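Local structure of cellulose 1,4-beta-cellobiosidase (Thermobifida fusca, 4JJJ) at residues V39-D43 with V183-P188; Y115-L119 with D205-D210; Q176-R180 with S559-Y563; D269-I275 with N379-Y385. The protein probably hydrolyses cellulose to cellobiose as a glycoside hydrolase family 48 cellobiohydrolase, this chain being the catalytic (alpha/alpha)6 part of a longer, modular protein. The protein carries 1 engineered substitution. All blocks are in the same frame, centred on the assembly; numbering follows the deposited sequence.

Contact 1: V39-D43 with V183-P188. With CA (calcium ion), chain E; GLC (alpha-D-glucopyranose), chain C; BGC (beta-D-glucopyranose), chain B; BGC (beta-D-glucopyranose), chain D.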
# COMPACT_ATOMS: atom_id res chain seq x y z
N VAL A 39 -14.95 -0.71 -4.83
CA VAL A 39 -14.79 -0.75 -3.40
C VAL A 39 -13.87 -1.95 -3.03
O VAL A 39 -14.23 -3.13 -3.19
CB VAL A 39 -16.16 -0.90 -2.65
CG1 VAL A 39 -15.97 -0.94 -1.17
CG2 VAL A 39 -17.11 0.24 -3.15
N GLU A 40 -12.62 -1.62 -2.65
CA GLU A 40 -11.63 -2.71 -2.48
C GLU A 40 -10.52 -2.38 -1.52
O GLU A 40 -10.03 -3.25 -0.79
CB GLU A 40 -11.08 -3.22 -3.83
CG GLU A 40 -10.36 -2.17 -4.67
CD GLU A 40 -10.21 -2.56 -6.16
OE1 GLU A 40 -10.91 -3.47 -6.62
OE2 GLU A 40 -9.29 -1.91 -6.74
N ALA A 41 -10.03 -1.17 -1.51
CA ALA A 41 -9.02 -0.66 -0.63
C ALA A 41 -9.29 0.81 -0.39
O ALA A 41 -9.76 1.13 0.66
CB ALA A 41 -7.56 -0.99 -1.02
N PRO A 42 -9.24 1.65 -1.44
CA PRO A 42 -10.09 2.85 -1.48
C PRO A 42 -11.53 2.35 -1.63
O PRO A 42 -11.74 1.19 -2.01
CB PRO A 42 -9.57 3.64 -2.68
CG PRO A 42 -9.10 2.58 -3.58
CD PRO A 42 -8.48 1.49 -2.74
N ASP A 43 -12.47 3.27 -1.44
CA ASP A 43 -13.87 2.91 -1.56
C ASP A 43 -14.61 3.74 -2.59
O ASP A 43 -15.86 3.63 -2.64
CB ASP A 43 -14.56 2.91 -0.17
CG ASP A 43 -14.69 4.24 0.47
OD1 ASP A 43 -14.56 5.30 -0.18
OD2 ASP A 43 -14.91 4.30 1.75
N VAL A 183 -13.10 -2.64 4.23
CA VAL A 183 -13.39 -1.45 3.35
C VAL A 183 -14.84 -1.06 3.44
O VAL A 183 -15.24 0.09 3.22
CB VAL A 183 -12.94 -1.79 1.91
CG1 VAL A 183 -13.75 -2.96 1.35
CG2 VAL A 183 -12.93 -0.54 1.04
N TRP A 184 -15.73 -2.05 3.72
CA TRP A 184 -17.21 -1.85 3.78
C TRP A 184 -17.66 -1.23 5.09
O TRP A 184 -18.81 -0.83 5.17
CB TRP A 184 -17.93 -3.15 3.59
CG TRP A 184 -17.61 -3.82 2.33
CD1 TRP A 184 -16.62 -4.73 2.13
CD2 TRP A 184 -18.10 -3.45 1.06
NE1 TRP A 184 -16.55 -5.06 0.77
CE2 TRP A 184 -17.45 -4.27 0.10
CE3 TRP A 184 -19.09 -2.58 0.64
CZ2 TRP A 184 -17.72 -4.16 -1.29
CZ3 TRP A 184 -19.36 -2.49 -0.72
CH2 TRP A 184 -18.72 -3.27 -1.64
N GLU A 185 -16.76 -1.18 6.10
CA GLU A 185 -17.15 -0.91 7.51
C GLU A 185 -16.55 0.31 8.10
O GLU A 185 -16.68 0.53 9.28
CB GLU A 185 -16.83 -2.16 8.34
CG GLU A 185 -17.68 -3.42 7.98
CD GLU A 185 -17.15 -4.69 8.52
OE1 GLU A 185 -15.95 -4.92 8.43
OE2 GLU A 185 -17.89 -5.53 9.02
N THR A 186 -15.91 1.18 7.28
CA THR A 186 -15.25 2.39 7.75
C THR A 186 -16.23 3.57 7.70
O THR A 186 -17.27 3.53 7.01
CB THR A 186 -14.09 2.78 6.78
OG1 THR A 186 -14.70 2.96 5.45
CG2 THR A 186 -13.04 1.66 6.77
N ILE A 187 -15.87 4.63 8.39
CA ILE A 187 -16.54 5.93 8.30
C ILE A 187 -15.46 6.91 7.74
O ILE A 187 -14.54 7.34 8.45
CB ILE A 187 -17.13 6.40 9.66
CG1 ILE A 187 -18.12 5.36 10.17
CG2 ILE A 187 -17.66 7.81 9.49
CD1 ILE A 187 -18.46 5.54 11.62
N PRO A 188 -15.56 7.23 6.41
CA PRO A 188 -14.63 8.17 5.84
C PRO A 188 -14.67 9.52 6.56
O PRO A 188 -15.74 10.02 6.86
CB PRO A 188 -15.00 8.26 4.34
CG PRO A 188 -15.75 6.95 4.12
CD PRO A 188 -16.57 6.78 5.43
CA CA E . -15.79 -6.96 9.63
C1 GLC C . -9.36 -7.94 -6.68
C2 GLC C . -8.81 -8.02 -5.32
C3 GLC C . -8.50 -6.60 -4.77
C4 GLC C . -7.56 -5.85 -5.73
C5 GLC C . -8.20 -5.92 -7.12
C6 GLC C . -7.39 -5.34 -8.24
O1 GLC C . -10.52 -7.23 -6.49
O2 GLC C . -9.87 -8.55 -4.40
O3 GLC C . -8.00 -6.65 -3.45
O4 GLC C . -7.50 -4.46 -5.35
O5 GLC C . -8.40 -7.29 -7.49
O6 GLC C . -6.23 -6.07 -8.37
C2 BGC B . -8.39 -8.19 -5.06
C3 BGC B . -8.14 -6.77 -4.56
C4 BGC B . -7.49 -5.91 -5.67
C5 BGC B . -8.14 -6.02 -7.06
C6 BGC B . -7.29 -5.44 -8.18
C1 BGC B . -9.08 -8.18 -6.40
O1 BGC B . -9.20 -9.58 -6.82
O2 BGC B . -9.21 -8.80 -4.01
O3 BGC B . -7.30 -6.78 -3.40
O4 BGC B . -7.48 -4.52 -5.33
O5 BGC B . -8.36 -7.39 -7.39
O6 BGC B . -6.09 -6.13 -8.38
C2 BGC D . -6.28 -2.52 -5.00
C3 BGC D . -4.96 -1.89 -4.57
C4 BGC D . -4.47 -2.52 -3.23
C5 BGC D . -4.54 -4.07 -3.26
C6 BGC D . -4.24 -4.64 -1.90
C1 BGC D . -6.20 -4.03 -5.04
O2 BGC D . -6.61 -2.07 -6.31
O3 BGC D . -5.18 -0.46 -4.45
O4 BGC D . -3.13 -2.06 -2.97
O5 BGC D . -5.84 -4.45 -3.71
O6 BGC D . -5.14 -4.14 -0.93
O HOH W 1 -13.64 2.30 3.13
O HOH W 2 -14.85 -9.09 10.57
O HOH W 3 -16.60 -6.50 11.78
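Val39 CG1 sits over one face of the Trp184 indole, 3.5 Å from the centroid of its six-membered ring and only 8° off the ring normal, a CH-pi contact of nearly vertical approach. Val39 CB lies over the same face, 3.6 Å from Trp184 CH2 at the rim. With Val39 CG1 anti to its own nitrogen (chi1 -180°), it is the methyl that lies over the six-membered ring, which suits a branched aliphatic residue against a large ring. The same methyl also meets Val183, whose CG2 is 3.8 Å away; that CG2 fills the bend of 39-43, touching Ala41 O and Pro42 O. No direct hydrogen bond joins the segments. Instead one bridging water gives hydrogens to Asp43 OD2 and Val183 O and accepts one from Thr186 OG1, at 2.6 Å, so three polar groups share a single molecule. Asp43 OD2 also forms a salt bridge with Arg588, and its OD1 bonds Tyr156. On the far side of the bend Glu40 OE2 accepts from O2 of a bound glucose at 2.7 Å, while OE1 pairs with Arg619; Glu185 chelates calcium through both carboxylate oxygens. The contact lies between a glycan pocket and a metal site, where the loop linking strands 27-30 and 47-49 packs on the loop between strands 170-173 and 189-190; the loops lead into the two outermost strands of one four-stranded antiparallel sheet.

Contact 2: Y115-L119 with D205-D210. With BGC (beta-D-glucopyranose), chain F; BGC (beta-D-glucopyranose), chain G; BGC (beta-D-glucopyranose), chain H.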
# COMPACT_ATOMS: atom_id res chain seq x y z
N TYR A 115 -14.44 0.60 19.64
CA TYR A 115 -14.03 1.94 19.42
C TYR A 115 -15.19 2.86 19.77
O TYR A 115 -16.36 2.54 19.41
CB TYR A 115 -13.60 2.09 17.90
CG TYR A 115 -12.30 1.35 17.66
CD1 TYR A 115 -12.31 0.01 17.33
CD2 TYR A 115 -11.11 2.01 17.80
CE1 TYR A 115 -11.10 -0.64 17.18
CE2 TYR A 115 -9.91 1.38 17.64
CZ TYR A 115 -9.94 0.05 17.30
OH TYR A 115 -8.71 -0.67 17.10
N PRO A 116 -14.91 4.01 20.32
CA PRO A 116 -13.62 4.58 20.55
C PRO A 116 -12.81 3.93 21.66
O PRO A 116 -13.37 3.43 22.64
CB PRO A 116 -13.93 6.06 20.88
CG PRO A 116 -15.28 5.94 21.59
CD PRO A 116 -15.99 4.97 20.70
N SER A 117 -11.50 3.77 21.37
CA SER A 117 -10.55 3.07 22.23
C SER A 117 -9.80 4.09 23.08
O SER A 117 -9.45 5.17 22.65
CB SER A 117 -9.56 2.32 21.35
OG SER A 117 -8.84 1.42 22.15
N PRO A 118 -9.62 3.77 24.40
CA PRO A 118 -9.03 4.76 25.31
C PRO A 118 -7.50 4.88 25.30
O PRO A 118 -6.75 3.92 25.03
CB PRO A 118 -9.47 4.21 26.70
CG PRO A 118 -9.48 2.71 26.49
CD PRO A 118 -9.89 2.49 25.03
N LEU A 119 -7.06 6.05 25.64
CA LEU A 119 -5.67 6.26 26.00
C LEU A 119 -5.30 5.53 27.27
O LEU A 119 -6.09 5.54 28.23
CB LEU A 119 -5.40 7.73 26.21
CG LEU A 119 -5.30 8.67 25.03
CD1 LEU A 119 -6.55 8.85 24.20
CD2 LEU A 119 -4.93 10.02 25.63
N ASP A 205 -14.16 11.27 18.03
CA ASP A 205 -14.63 10.42 19.04
C ASP A 205 -15.38 9.22 18.59
O ASP A 205 -15.97 8.50 19.44
CB ASP A 205 -15.44 11.21 20.13
CG ASP A 205 -16.62 12.04 19.55
OD1 ASP A 205 -16.85 11.99 18.34
OD2 ASP A 205 -17.42 12.61 20.37
N LEU A 206 -15.33 8.87 17.28
CA LEU A 206 -15.73 7.55 16.84
C LEU A 206 -14.56 6.57 17.14
O LEU A 206 -14.73 5.39 17.18
CB LEU A 206 -15.90 7.61 15.30
CG LEU A 206 -17.12 8.38 14.79
CD1 LEU A 206 -17.03 8.68 13.30
CD2 LEU A 206 -18.35 7.60 15.03
N PHE A 207 -13.36 7.13 17.23
CA PHE A 207 -12.12 6.40 17.15
C PHE A 207 -11.31 6.36 18.43
O PHE A 207 -10.82 5.30 18.77
CB PHE A 207 -11.29 6.86 15.95
CG PHE A 207 -12.08 6.89 14.67
CD1 PHE A 207 -12.75 5.79 14.22
CD2 PHE A 207 -12.14 8.05 13.88
CE1 PHE A 207 -13.47 5.79 13.04
CE2 PHE A 207 -12.85 8.09 12.71
CZ PHE A 207 -13.48 6.94 12.27
N THR A 208 -11.13 7.49 19.08
CA THR A 208 -10.30 7.63 20.30
C THR A 208 -11.19 8.14 21.42
O THR A 208 -11.98 9.04 21.19
CB THR A 208 -9.22 8.59 19.98
OG1 THR A 208 -8.42 8.07 18.88
CG2 THR A 208 -8.25 8.79 21.12
N ASP A 209 -11.04 7.52 22.59
CA ASP A 209 -11.81 7.88 23.81
C ASP A 209 -10.87 8.71 24.65
O ASP A 209 -9.89 8.22 25.20
CB ASP A 209 -12.24 6.61 24.49
CG ASP A 209 -13.16 6.85 25.68
OD1 ASP A 209 -13.53 8.00 25.88
OD2 ASP A 209 -13.49 5.81 26.33
N ASP A 210 -11.13 10.02 24.69
CA ASP A 210 -10.30 10.95 25.40
C ASP A 210 -11.26 11.86 26.13
O ASP A 210 -12.41 12.02 25.73
CB ASP A 210 -9.42 11.71 24.43
CG ASP A 210 -8.24 12.37 25.10
OD1 ASP A 210 -8.23 12.56 26.35
OD2 ASP A 210 -7.30 12.70 24.33
C2 BGC F . -1.58 11.47 21.11
C3 BGC F . -1.86 12.14 22.47
C4 BGC F . -3.18 12.94 22.39
C5 BGC F . -4.32 12.07 21.81
C6 BGC F . -5.72 12.67 21.67
C1 BGC F . -2.79 10.69 20.65
O2 BGC F . -0.46 10.67 21.30
O3 BGC F . -0.78 13.06 22.80
O4 BGC F . -3.65 13.13 23.80
O5 BGC F . -3.88 11.63 20.48
O6 BGC F . -6.80 11.79 21.98
C2 BGC G . -4.38 14.63 25.38
C3 BGC G . -4.08 15.90 26.18
C4 BGC G . -2.57 16.00 26.44
C5 BGC G . -1.78 15.89 25.12
C6 BGC G . -0.30 16.16 25.34
C1 BGC G . -3.39 14.46 24.19
O2 BGC G . -5.74 14.76 24.95
O3 BGC G . -4.85 15.80 27.44
O4 BGC G . -2.31 17.22 27.17
O5 BGC G . -1.99 14.48 24.69
O6 BGC G . 0.07 14.94 25.94
C2 BGC H . -4.99 8.46 17.18
C3 BGC H . -4.32 9.63 17.89
C4 BGC H . -3.22 9.11 18.85
C5 BGC H . -2.26 8.21 18.06
C6 BGC H . -1.21 7.52 19.00
C1 BGC H . -3.92 7.67 16.43
O2 BGC H . -5.90 9.01 16.26
O3 BGC H . -5.35 10.32 18.64
O4 BGC H . -2.43 10.19 19.34
O5 BGC H . -3.02 7.17 17.44
O6 BGC H . -1.82 6.60 19.91
O HOH W 4 -16.69 3.47 16.63
O HOH W 5 -13.32 3.28 25.61
O HOH W 6 -8.90 7.84 27.67
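Ser117 and its neighbours pair with 207-209 as a short parallel two-stranded sheet. Backbone hydrogen bonds come first: Ser117 N gives to Phe207 O at 3.1 Å, and Asp209 N returns a bond to Ser117 O at 2.8 Å, both nearly straight. CA-H...O contacts from Pro116, Thr208 and Pro118 supplement this ladder; the prolines, lacking an N-H, suit positions where none is required. Van der Waals contacts with carbonyl oxygens follow: Pro116 CG lies 3.4 Å from Asp205 O; the peptide before Pro116 is cis, and Tyr115 sets its ring edge against Phe207 O. Leu119 CD1 makes an apolar contact with Thr208 CG2 at 3.5 Å. Waters bridge Tyr115 O to Leu206 O and Pro116 O to Asp209 OD2. Sugar binding comes last: with its CG anti to the backbone nitrogen (chi1 -161°), Asp210 presents OD2 to two successive glucoses, accepting from O6 of one at 2.6 Å and O2 of the next at 2.7 Å. An alanine here would remove that carboxylate and is likely to leave both hydroxyls without their acceptor. Backbone bonds therefore set the register, with an anionic acceptor and the Leu119 and Thr208 methyls beside the same sugar.

Contact 3: Q176-R180 with S559-Y563. With CA (calcium ion), chain E; BGC (beta-D-glucopyranose), chain I.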
# COMPACT_ATOMS: atom_id res chain seq x y z
N GLN A 176 -9.67 2.82 10.63
CA GLN A 176 -9.38 3.28 11.98
C GLN A 176 -9.66 2.24 13.08
O GLN A 176 -9.13 2.41 14.22
CB GLN A 176 -10.14 4.54 12.44
CG GLN A 176 -9.92 5.79 11.70
CD GLN A 176 -8.65 6.48 12.12
OE1 GLN A 176 -8.60 7.24 13.15
NE2 GLN A 176 -7.60 6.25 11.37
N ARG A 177 -10.37 1.20 12.79
CA ARG A 177 -11.01 0.38 13.89
C ARG A 177 -10.61 -1.05 13.86
O ARG A 177 -11.35 -2.00 14.15
CB ARG A 177 -12.57 0.58 13.90
CG ARG A 177 -12.89 2.06 14.20
CD ARG A 177 -14.37 2.36 14.32
NE ARG A 177 -15.08 2.16 13.10
CZ ARG A 177 -16.38 2.31 12.92
NH1 ARG A 177 -17.11 2.68 13.94
NH2 ARG A 177 -16.93 2.16 11.71
N GLY A 178 -9.33 -1.24 13.55
CA GLY A 178 -8.73 -2.54 13.80
C GLY A 178 -8.90 -3.59 12.71
O GLY A 178 -9.34 -3.32 11.54
N ALA A 179 -8.47 -4.79 13.01
CA ALA A 179 -8.39 -5.83 12.06
C ALA A 179 -9.61 -6.29 11.38
O ALA A 179 -9.58 -6.88 10.30
CB ALA A 179 -7.68 -7.05 12.68
N ARG A 180 -10.77 -6.09 12.03
CA ARG A 180 -12.01 -6.62 11.53
C ARG A 180 -12.77 -5.57 10.81
O ARG A 180 -13.86 -5.81 10.38
CB ARG A 180 -12.82 -7.24 12.71
CG ARG A 180 -12.26 -8.60 13.10
CD ARG A 180 -13.20 -9.35 14.04
NE ARG A 180 -14.45 -9.70 13.44
CZ ARG A 180 -15.40 -10.42 14.05
NH1 ARG A 180 -15.19 -10.88 15.30
NH2 ARG A 180 -16.55 -10.67 13.43
N SER A 559 -21.52 -8.25 14.87
CA SER A 559 -20.15 -8.66 14.48
C SER A 559 -19.69 -8.10 13.14
O SER A 559 -18.49 -7.90 13.02
CB SER A 559 -19.98 -10.14 14.46
OG SER A 559 -20.92 -10.68 13.66
N GLU A 560 -20.62 -7.89 12.21
CA GLU A 560 -20.30 -7.39 10.86
C GLU A 560 -21.22 -6.24 10.51
O GLU A 560 -22.38 -6.14 11.04
CB GLU A 560 -20.34 -8.50 9.85
CG GLU A 560 -19.50 -9.72 10.21
CD GLU A 560 -18.00 -9.46 10.11
OE1 GLU A 560 -17.62 -8.44 9.53
OE2 GLU A 560 -17.26 -10.32 10.67
N GLY A 561 -20.80 -5.40 9.55
CA GLY A 561 -21.58 -4.24 9.11
C GLY A 561 -21.09 -2.99 9.72
O GLY A 561 -20.16 -3.00 10.55
N LEU A 562 -21.70 -1.86 9.38
CA LEU A 562 -21.20 -0.56 9.82
C LEU A 562 -21.56 -0.27 11.24
O LEU A 562 -22.77 -0.16 11.58
CB LEU A 562 -21.79 0.53 8.91
CG LEU A 562 -21.38 1.94 9.28
CD1 LEU A 562 -19.88 2.12 9.46
CD2 LEU A 562 -22.00 2.88 8.33
N TYR A 563 -20.56 -0.27 12.12
CA TYR A 563 -20.76 0.14 13.50
C TYR A 563 -20.70 1.63 13.69
O TYR A 563 -19.80 2.30 13.22
CB TYR A 563 -19.69 -0.55 14.41
CG TYR A 563 -19.82 -0.25 15.90
CD1 TYR A 563 -20.86 -0.85 16.57
CD2 TYR A 563 -19.03 0.67 16.52
CE1 TYR A 563 -21.03 -0.60 17.92
CE2 TYR A 563 -19.17 0.94 17.90
CZ TYR A 563 -20.24 0.33 18.54
OH TYR A 563 -20.41 0.57 19.87
CA CA E . -15.79 -6.96 9.63
C2 BGC I . -3.46 3.60 13.99
C3 BGC I . -3.89 4.45 15.16
C4 BGC I . -3.85 5.94 14.84
C5 BGC I . -4.55 6.24 13.54
C6 BGC I . -4.42 7.63 13.04
C1 BGC I . -4.28 4.01 12.74
O2 BGC I . -3.58 2.20 14.23
O3 BGC I . -3.04 4.17 16.30
O4 BGC I . -4.58 6.58 15.94
O5 BGC I . -4.05 5.38 12.47
O6 BGC I . -5.20 7.85 11.88
O HOH W 2 -14.85 -9.09 10.57
O HOH W 3 -16.60 -6.50 11.78
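Arg177 reaches across to the backbone of Tyr563, the edge of its guanidinium set against the carbonyl oxygen. NH1 donates to Tyr563 O at 2.8 Å, the acceptor close to the guanidinium plane but NH1 standing 45° above the carbonyl plane, so this oxygen takes a main bond from NH1 and a weak one from NH2. The chain bends at chi3 (-65°), turning this edge toward 559-563; Leu562 CD1 lies at the same edge, 3.7 Å from NH2. NE pairs with Glu181, and NH2 also bonds Glu185 O, both in the arginine's own loop. A leucine in its place would probably leave Tyr563 O without this donor and Glu181 OE2 without its charged mate. The other link is a salt bridge: Arg180 NH2 meets Glu560 OE2 at 2.9 Å, the oxygen lying in the guanidinium plane while the nitrogen stands above the carboxylate plane, the two groups turned 40° apart. Glu560 divides its work, since OE1 binds calcium at 2.4 Å; Arg180 contributes its carbonyl O to the same ion, and Glu185 and Asp408 also bind it. A calcium-bound water, accepting from Arg180 NE and giving to Glu560 OE2, closes a further link. Calcium thus takes OE1 and arginine takes OE2, so the carboxylate's charge is probably balanced by two cations, one on each oxygen, and ionic as well as hydrogen bonds tie the loops together.

Contact 4: D269-I275 with N379-Y385. With BGC (beta-D-glucopyranose), chain I; BGC (beta-D-glucopyranose), chain H.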
# COMPACT_ATOMS: atom_id res chain seq x y z
N ASP A 269 8.52 -0.44 15.74
CA ASP A 269 7.29 -0.81 16.44
C ASP A 269 6.35 0.43 16.55
O ASP A 269 6.83 1.55 16.71
CB ASP A 269 7.65 -1.31 17.86
CG ASP A 269 6.44 -1.75 18.64
OD1 ASP A 269 6.01 -2.92 18.44
OD2 ASP A 269 5.96 -0.94 19.45
N LYS A 270 5.04 0.18 16.57
CA LYS A 270 4.09 1.24 16.59
C LYS A 270 4.42 2.27 17.68
O LYS A 270 4.36 3.47 17.44
CB LYS A 270 2.72 0.69 16.77
CG LYS A 270 1.57 1.63 16.60
CD LYS A 270 0.19 0.99 16.87
CE LYS A 270 -0.93 2.01 16.73
NZ LYS A 270 -2.22 1.34 16.94
N TYR A 271 4.61 1.76 18.91
CA TYR A 271 4.87 2.63 20.02
C TYR A 271 6.33 2.52 20.50
O TYR A 271 6.65 2.78 21.70
CB TYR A 271 3.89 2.36 21.16
CG TYR A 271 2.50 2.79 20.83
CD1 TYR A 271 2.17 4.13 20.83
CD2 TYR A 271 1.51 1.82 20.47
CE1 TYR A 271 0.86 4.55 20.46
CE2 TYR A 271 0.23 2.23 20.10
CZ TYR A 271 -0.05 3.60 20.10
OH TYR A 271 -1.38 3.94 19.75
N PHE A 272 7.23 2.28 19.58
CA PHE A 272 8.64 2.21 19.80
C PHE A 272 8.98 1.26 20.98
O PHE A 272 9.92 1.54 21.70
CB PHE A 272 9.23 3.63 19.98
CG PHE A 272 9.12 4.49 18.73
CD1 PHE A 272 10.07 4.39 17.72
CD2 PHE A 272 8.03 5.37 18.57
CE1 PHE A 272 9.85 5.12 16.56
CE2 PHE A 272 7.86 6.12 17.41
CZ PHE A 272 8.77 5.95 16.39
N LYS A 273 8.22 0.21 21.12
CA LYS A 273 8.62 -0.85 22.08
C LYS A 273 9.81 -1.57 21.61
O LYS A 273 10.07 -1.77 20.41
CB LYS A 273 7.56 -1.86 22.20
CG LYS A 273 6.23 -1.42 22.72
CD LYS A 273 6.17 -1.12 24.16
CE LYS A 273 4.79 -1.45 24.74
NZ LYS A 273 4.89 -1.10 26.20
N LYS A 274 10.56 -2.12 22.56
CA LYS A 274 11.63 -2.99 22.17
C LYS A 274 11.08 -4.19 21.40
O LYS A 274 10.07 -4.82 21.78
CB LYS A 274 12.29 -3.53 23.42
CG LYS A 274 13.48 -4.47 23.21
CD LYS A 274 14.05 -4.84 24.60
CE LYS A 274 15.26 -5.74 24.51
NZ LYS A 274 16.50 -5.02 24.10
N ILE A 275 11.76 -4.53 20.32
CA ILE A 275 11.35 -5.71 19.57
C ILE A 275 11.70 -7.01 20.22
O ILE A 275 12.84 -7.22 20.71
CB ILE A 275 11.98 -5.74 18.16
CG1 ILE A 275 11.69 -4.46 17.40
CG2 ILE A 275 11.57 -7.04 17.46
CD1 ILE A 275 10.24 -4.24 17.06
N ASN A 379 5.25 -7.52 16.02
CA ASN A 379 5.74 -7.31 17.42
C ASN A 379 4.59 -7.01 18.42
O ASN A 379 4.83 -6.74 19.59
CB ASN A 379 6.76 -6.16 17.48
CG ASN A 379 7.58 -6.18 18.77
OD1 ASN A 379 8.16 -7.17 19.07
ND2 ASN A 379 7.66 -5.10 19.42
N SER A 380 3.38 -6.85 17.92
CA SER A 380 2.22 -6.52 18.77
C SER A 380 1.08 -7.41 18.40
O SER A 380 0.27 -7.14 17.49
CB SER A 380 1.82 -5.09 18.61
OG SER A 380 0.76 -4.67 19.50
N TRP A 381 0.95 -8.58 19.09
CA TRP A 381 -0.13 -9.45 18.79
C TRP A 381 -1.52 -8.76 18.97
O TRP A 381 -1.82 -8.24 20.03
CB TRP A 381 0.00 -10.73 19.66
CG TRP A 381 -0.77 -11.86 19.13
CD1 TRP A 381 -1.86 -12.44 19.74
CD2 TRP A 381 -0.58 -12.59 17.91
NE1 TRP A 381 -2.37 -13.43 18.93
CE2 TRP A 381 -1.59 -13.53 17.80
CE3 TRP A 381 0.37 -12.51 16.87
CZ2 TRP A 381 -1.68 -14.42 16.71
CZ3 TRP A 381 0.30 -13.36 15.81
CH2 TRP A 381 -0.73 -14.33 15.73
N LYS A 382 -2.35 -8.88 17.94
CA LYS A 382 -3.70 -8.37 17.89
C LYS A 382 -3.66 -6.87 18.04
O LYS A 382 -4.70 -6.20 18.37
CB LYS A 382 -4.59 -9.04 18.91
CG LYS A 382 -4.90 -10.45 18.46
CD LYS A 382 -5.62 -11.14 19.56
CE LYS A 382 -5.97 -12.53 19.09
NZ LYS A 382 -6.66 -13.27 20.21
N GLY A 383 -2.52 -6.28 17.86
CA GLY A 383 -2.40 -4.81 18.08
C GLY A 383 -2.62 -4.27 19.49
O GLY A 383 -2.79 -3.06 19.64
N SER A 384 -2.40 -5.11 20.47
CA SER A 384 -2.48 -4.73 21.88
C SER A 384 -1.40 -5.46 22.70
O SER A 384 -1.53 -5.64 23.90
CB SER A 384 -3.86 -4.95 22.44
OG SER A 384 -4.23 -6.34 22.35
N TYR A 385 -0.30 -5.88 22.06
CA TYR A 385 0.77 -6.60 22.69
C TYR A 385 0.17 -7.84 23.45
O TYR A 385 0.59 -8.07 24.60
CB TYR A 385 1.66 -5.74 23.59
CG TYR A 385 2.23 -4.55 22.81
CD1 TYR A 385 3.25 -4.72 21.93
CD2 TYR A 385 1.66 -3.28 22.89
CE1 TYR A 385 3.69 -3.64 21.11
CE2 TYR A 385 2.09 -2.22 22.10
CZ TYR A 385 3.12 -2.42 21.21
OH TYR A 385 3.52 -1.35 20.47
C2 BGC I . -3.46 3.60 13.99
C3 BGC I . -3.89 4.45 15.16
C4 BGC I . -3.85 5.94 14.84
C5 BGC I . -4.55 6.24 13.54
C6 BGC I . -4.42 7.63 13.04
C1 BGC I . -4.28 4.01 12.74
O2 BGC I . -3.58 2.20 14.23
O3 BGC I . -3.04 4.17 16.30
O4 BGC I . -4.58 6.58 15.94
O5 BGC I . -4.05 5.38 12.47
O6 BGC I . -5.20 7.85 11.88
C2 BGC H . -4.99 8.46 17.18
C3 BGC H . -4.32 9.63 17.89
C4 BGC H . -3.22 9.11 18.85
C5 BGC H . -2.26 8.21 18.06
C6 BGC H . -1.21 7.52 19.00
C1 BGC H . -3.92 7.67 16.43
O2 BGC H . -5.90 9.01 16.26
O3 BGC H . -5.35 10.32 18.64
O4 BGC H . -2.43 10.19 19.34
O5 BGC H . -3.02 7.17 17.44
O6 BGC H . -1.82 6.60 19.91
O HOH W 7 -2.01 -0.40 19.67
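An Asx turn within the type I beta turn from Asp269 to Phe272 supplies the centre of this contact, with the Asp269 carboxylate facing Asn379 and Tyr385. Its OD2 accepts from Tyr385 OH at 2.7 Å on the syn lone pair and from Tyr271 N and Lys273 N, which come from opposite faces of the carboxylate, each tilted well out of its plane. Three donors grip one oxygen and fix the rotation of the group. OD1 takes a nearly straight bond (172°) from Asn379 ND2 at 2.9 Å; the amide lies edge-on to it, its plane perpendicular to the carboxylate. Asn379 CG stands anti to the backbone nitrogen (chi1 -163°), which brings ND2 to Asp269 and, through a weak bond, to Lys274 O, while Ile275 CD1 packs 3.6 Å from ND2. An amide suits this place because one NH2 can serve two acceptors. The Tyr385 ring is sandwiched: Ser380 OG sits over the centre of one face, and Lys273 CE lies over the other, a CH-pi contact 4.0 Å from the centroid. Lys273 NZ carries on to the carbonyls of Pro124, Ala281 and Cys284. Lys270 NZ pairs with Glu108, reaches Gly383 O through a water and donates to O2 of one glucose at 3.2 Å, and Tyr271 OH donates to O6 of another at 2.7 Å. With Ser320 also bonding OD1, so many donors would probably keep the carboxylate charged, and the bonds to Tyr271 N and Lys273 N are consistent with a well-fixed turn from which Lys270 and Tyr271 reach the glycan.

Contacts 1, 2 and 3 cross along the chain, their segments alternating, whereas contact 4 follows contacts 1 and 2 and is nested in the long loop closed by contact 3. Contacts 1 and 3 are nearest, with centres 11 Å apart, and share one calcium ion and two of its waters; both draw on the loop between strands 170-173 and 189-190. Contact 2 touches both, packing Phe207 on Gln176 and Leu206 on Ile187. Contact 4, separate in the protein, has its centre about 19 Å from that of contact 2 and 21 Å from that of contact 3, and faces them across one glycan, while contact 1 meets another. Calcium-binding and glycan-lining loops thus lie close together in the catalytic domain.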